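Local coordinates for protein galactose mutarotase related enzyme (Lactobacillus acidophilus, PDB 3DCD) that probably binds a carbohydrate and may act as an isomerase of the aldose 1-epimerase (galactose mutarotase) family, though its substrate is not established, at residues A[48-53]-A[73-78]; A[20-25]-A[43-48]. All blocks are in the same frame, centred on the assembly; numbering follows the deposited sequence.

Contact 1 of 2, residues A[48-53]-A[73-78]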
# COMPACT_ATOMS: atom_id res chain seq x y z
N VAL A 48 -3.57 2.23 4.97
CA VAL A 48 -2.66 1.26 5.55
C VAL A 48 -3.47 -0.03 5.68
O VAL A 48 -4.63 0.00 6.14
CB VAL A 48 -2.12 1.78 6.90
CG1 VAL A 48 -1.33 0.67 7.66
CG2 VAL A 48 -1.24 3.04 6.66
N LEU A 49 -2.88 -1.15 5.25
CA LEU A 49 -3.58 -2.45 5.25
C LEU A 49 -3.00 -3.33 6.37
O LEU A 49 -1.82 -3.66 6.35
CB LEU A 49 -3.44 -3.13 3.88
CG LEU A 49 -3.42 -2.23 2.62
CD1 LEU A 49 -3.10 -3.02 1.36
CD2 LEU A 49 -4.77 -1.45 2.48
N PHE A 50 -3.84 -3.66 7.34
CA PHE A 50 -3.46 -4.41 8.54
C PHE A 50 -4.72 -4.72 9.35
O PHE A 50 -5.59 -3.85 9.50
CB PHE A 50 -2.49 -3.57 9.40
CG PHE A 50 -2.17 -4.19 10.74
CD1 PHE A 50 -2.95 -3.90 11.86
CD2 PHE A 50 -1.07 -5.04 10.90
CE1 PHE A 50 -2.66 -4.46 13.11
CE2 PHE A 50 -0.78 -5.59 12.15
CZ PHE A 50 -1.57 -5.30 13.25
N PRO A 51 -4.81 -5.94 9.92
CA PRO A 51 -3.88 -7.07 9.97
C PRO A 51 -4.04 -8.12 8.89
O PRO A 51 -3.54 -9.25 9.05
CB PRO A 51 -4.18 -7.69 11.33
CG PRO A 51 -5.67 -7.55 11.43
CD PRO A 51 -5.99 -6.21 10.77
N ILE A 52 -4.75 -7.76 7.81
CA ILE A 52 -4.75 -8.56 6.57
C ILE A 52 -4.60 -7.62 5.39
O ILE A 52 -4.92 -6.43 5.50
CB ILE A 52 -6.04 -9.41 6.38
CG1 ILE A 52 -7.31 -8.53 6.30
CG2 ILE A 52 -6.15 -10.50 7.47
CD1 ILE A 52 -8.58 -9.32 6.00
N VAL A 53 -4.08 -8.16 4.29
CA VAL A 53 -4.05 -7.49 3.01
C VAL A 53 -5.08 -8.21 2.15
O VAL A 53 -5.10 -9.43 2.11
CB VAL A 53 -2.66 -7.63 2.34
CG1 VAL A 53 -2.73 -7.15 0.89
CG2 VAL A 53 -1.61 -6.86 3.11
N HIS A 73 -8.72 -5.75 3.72
CA HIS A 73 -7.59 -4.91 4.19
C HIS A 73 -7.57 -4.62 5.71
O HIS A 73 -6.82 -3.77 6.16
CB HIS A 73 -7.51 -3.59 3.41
CG HIS A 73 -7.31 -3.76 1.94
ND1 HIS A 73 -7.95 -2.98 1.00
CD2 HIS A 73 -6.51 -4.61 1.24
CE1 HIS A 73 -7.56 -3.34 -0.22
NE2 HIS A 73 -6.69 -4.33 -0.10
N GLY A 74 -8.40 -5.32 6.48
CA GLY A 74 -8.41 -5.22 7.93
C GLY A 74 -9.00 -3.95 8.49
O GLY A 74 -9.84 -3.30 7.85
N PHE A 75 -8.55 -3.60 9.69
CA PHE A 75 -9.17 -2.48 10.42
C PHE A 75 -8.31 -1.22 10.54
O PHE A 75 -8.82 -0.18 10.97
CB PHE A 75 -9.67 -2.91 11.81
CG PHE A 75 -8.61 -3.58 12.67
CD1 PHE A 75 -7.52 -2.85 13.16
CD2 PHE A 75 -8.71 -4.94 12.99
CE1 PHE A 75 -6.54 -3.46 13.94
CE2 PHE A 75 -7.73 -5.56 13.78
CZ PHE A 75 -6.64 -4.82 14.24
N ALA A 76 -7.02 -1.29 10.18
CA ALA A 76 -6.11 -0.14 10.41
C ALA A 76 -6.65 1.18 9.83
O ALA A 76 -6.56 2.23 10.46
CB ALA A 76 -4.69 -0.42 9.88
N ARG A 77 -7.21 1.11 8.63
CA ARG A 77 -7.59 2.32 7.91
C ARG A 77 -8.78 3.06 8.52
O ARG A 77 -9.02 4.23 8.20
CB ARG A 77 -7.81 2.02 6.43
CG ARG A 77 -9.06 1.25 6.11
CD ARG A 77 -9.00 0.92 4.62
NE ARG A 77 -10.24 0.35 4.13
CZ ARG A 77 -10.64 -0.89 4.39
NH1 ARG A 77 -9.90 -1.68 5.17
NH2 ARG A 77 -11.78 -1.33 3.89
N ASN A 78 -9.51 2.38 9.40
CA ASN A 78 -10.66 2.94 10.11
C ASN A 78 -10.35 3.25 11.56
O ASN A 78 -11.23 3.66 12.31
CB ASN A 78 -11.83 1.96 10.03
CG ASN A 78 -12.32 1.76 8.61
OD1 ASN A 78 -12.28 2.69 7.82
ND2 ASN A 78 -12.80 0.56 8.29
O HOH W 1 -6.94 -1.17 6.82
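Inside the aldose 1-epimerase fold, the chain leaving strand 48-49 meets the loop between strands 66-69 and 82-87, and Phe50 lies against Gly74, Phe75 and Ala76. The carbonyl of Phe50 takes two N-H groups of the loop. Ala76 N donates to Phe50 O at 3.0 Å, almost in line with the C=O bond. Phe75 N gives the same oxygen a weak, bent bond. Phe50 N donates to His73 O at 3.2 Å, from above the carbonyl plane. Gly74 sits where a side chain would collide with Phe50 O and Pro51 CD, and its positive phi also suits glycine.

The peptide before Pro51 is cis. Pro51 CD rests over one face of the Phe75 ring, 3.7 Å from its centroid, as a CH-pi contact. Phe75 CG sits between its backbone N and carbonyl carbon (chi1 54°), which brings the ring beside Pro51. Phe75 CE1 meets Phe50 CE1 at 4.1 Å. An alanine in place of Phe75 would probably leave Pro51 CD without its aromatic face and open a gap beside the Phe50 ring.

These loops pack on the large antiparallel sheet of the fold: Phe50 stacks on Phe111 and meets Phe109 edge-to-face. Leu49 CD2 lies over a face of the His73 imidazole, 3.5 Å from His73 CG. A water accepts from Arg77 N and donates to Val48 O and His73 O, both at 2.7 Å. It joins Val48 to Arg77, whose backbones are not bonded directly, and gives His73 O a second donor. Arg77 NH1 adds a weak bond to this water and also bonds to Gln72 O.

Contact 2 of 2, residues A[20-25]-A[43-48]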
# COMPACT_ATOMS: atom_id res chain seq x y z
N GLU A 20 -2.83 7.84 7.68
CA GLU A 20 -2.95 7.88 6.22
C GLU A 20 -2.42 9.19 5.66
O GLU A 20 -2.82 10.27 6.09
CB GLU A 20 -4.41 7.72 5.78
CG GLU A 20 -4.58 7.71 4.28
CD GLU A 20 -6.05 7.86 3.83
OE1 GLU A 20 -6.83 8.63 4.45
OE2 GLU A 20 -6.40 7.21 2.82
N ILE A 21 -1.53 9.08 4.67
CA ILE A 21 -1.04 10.26 3.95
C ILE A 21 -2.24 10.92 3.28
O ILE A 21 -3.02 10.24 2.62
CB ILE A 21 -0.01 9.86 2.88
CG1 ILE A 21 1.28 9.38 3.55
CG2 ILE A 21 0.26 11.02 1.91
CD1 ILE A 21 2.23 8.70 2.51
N GLN A 22 -2.39 12.23 3.49
CA GLN A 22 -3.46 13.03 2.86
C GLN A 22 -2.96 13.77 1.63
O GLN A 22 -3.72 14.03 0.70
CB GLN A 22 -4.02 14.08 3.84
CG GLN A 22 -4.52 13.52 5.15
CD GLN A 22 -5.62 12.52 4.92
OE1 GLN A 22 -6.73 12.89 4.57
NE2 GLN A 22 -5.31 11.25 5.07
N SER A 23 -1.68 14.15 1.66
CA SER A 23 -1.12 15.06 0.67
C SER A 23 0.39 14.96 0.62
O SER A 23 1.03 14.87 1.66
CB SER A 23 -1.53 16.50 1.03
OG SER A 23 -0.86 17.47 0.23
N VAL A 24 0.96 14.99 -0.58
CA VAL A 24 2.42 15.14 -0.77
C VAL A 24 2.58 16.19 -1.85
O VAL A 24 2.09 16.01 -2.95
CB VAL A 24 3.10 13.85 -1.24
CG1 VAL A 24 4.58 14.09 -1.62
CG2 VAL A 24 2.98 12.72 -0.19
N LYS A 25 3.27 17.29 -1.54
CA LYS A 25 3.46 18.34 -2.50
C LYS A 25 4.93 18.68 -2.69
O LYS A 25 5.70 18.71 -1.72
CB LYS A 25 2.71 19.59 -2.06
CG LYS A 25 1.22 19.57 -2.33
CD LYS A 25 0.64 20.91 -1.91
CE LYS A 25 -0.64 20.69 -1.11
NZ LYS A 25 -1.37 22.00 -0.93
N GLY A 43 -12.95 6.78 -2.22
CA GLY A 43 -12.92 7.80 -1.18
C GLY A 43 -11.84 7.61 -0.14
O GLY A 43 -12.06 7.91 1.05
N ARG A 44 -10.68 7.11 -0.56
CA ARG A 44 -9.50 7.02 0.31
C ARG A 44 -8.31 7.62 -0.43
O ARG A 44 -8.37 7.77 -1.64
CB ARG A 44 -9.23 5.56 0.74
CG ARG A 44 -10.37 5.00 1.61
CD ARG A 44 -10.06 3.63 2.22
NE ARG A 44 -11.20 3.14 3.01
CZ ARG A 44 -11.48 3.51 4.26
NH1 ARG A 44 -10.71 4.38 4.91
NH2 ARG A 44 -12.56 3.01 4.87
N HIS A 45 -7.25 8.00 0.30
CA HIS A 45 -6.02 8.49 -0.33
C HIS A 45 -4.95 7.42 -0.49
O HIS A 45 -4.35 7.28 -1.58
CB HIS A 45 -5.37 9.57 0.53
CG HIS A 45 -6.17 10.82 0.69
ND1 HIS A 45 -7.08 11.00 1.72
CD2 HIS A 45 -6.16 11.98 -0.00
CE1 HIS A 45 -7.61 12.20 1.64
NE2 HIS A 45 -7.05 12.84 0.63
N ALA A 46 -4.65 6.74 0.61
CA ALA A 46 -3.45 5.91 0.72
C ALA A 46 -3.54 5.03 1.99
O ALA A 46 -2.73 5.20 2.93
CB ALA A 46 -2.19 6.85 0.74
N PRO A 47 -4.53 4.11 2.03
CA PRO A 47 -4.77 3.38 3.27
C PRO A 47 -3.61 2.49 3.67
O PRO A 47 -2.78 2.09 2.84
CB PRO A 47 -6.01 2.51 2.97
CG PRO A 47 -6.05 2.38 1.50
CD PRO A 47 -5.50 3.72 0.98
N VAL A 48 -3.57 2.23 4.97
CA VAL A 48 -2.66 1.26 5.55
C VAL A 48 -3.47 -0.03 5.68
O VAL A 48 -4.63 0.00 6.14
CB VAL A 48 -2.12 1.78 6.90
CG1 VAL A 48 -1.33 0.67 7.66
CG2 VAL A 48 -1.24 3.04 6.66
O HOH W 2 -7.99 5.42 4.25
O HOH W 3 -0.54 6.47 3.80
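One carboxylate oxygen, Glu20 OE2, takes two consecutive backbone N-H groups, those of His45 and Ala46. Ala46 N to Glu20 OE2 is 2.9 Å and nearly straight, at 170°. It arrives on the anti side, tilted 30° out of the carboxylate plane. His45 N, 2.8 Å from Glu20 OE2, comes from above the plane, from the same face. Glu20 reaches them with CG anti to its backbone N (chi1 -178°) and an extended chain. A water gives OE2 a further weak bond and links it to Arg44 NH1, while Arg44 NH2 probably bonds to Asn78 OD1.

The other oxygen, Glu20 OE1, accepts from Gln22 NE2, which also bonds to Glu20 O. The two bonds fix the Gln22 amide. Gln22 CA lies over the centre of the His45 ring, 4.1 Å from the centroid, as a CH-pi contact. Ile21 O is buried against His45 CB at 3.2 Å and has no hydrogen-bond partner. A second water joins Ile21 N to Ala46 O.

Strand 20-26 is an outermost strand of a three-stranded antiparallel sheet, and Gln22 and Ser23 form a classic beta bulge opposite Val13 of strand 10-15. Ile21 packs on Ile14 of that strand and on Tyr115 and Leu122 of strands 109-118 and 121-130.

From the N terminus, the chain first forms the small sheet of strands 2-6, 10-15 and 20-26. Contact 2 then closes the loop that follows strand 20-26, bringing 43-48 back beside it. Contact 1 opens where contact 2 ends, since both share Val48, and closes a second loop that holds strands 60-63 and 66-69. The loops are in series and neither nests nor crosses. The contacts also touch in space. They meet through Arg44 and Asn78, and Arg77 CD packs on Pro47 CB. Together they tie the small N-terminal sheet to strand 48-49, which pairs with strand 136-147, and to the loop before strand 82-87.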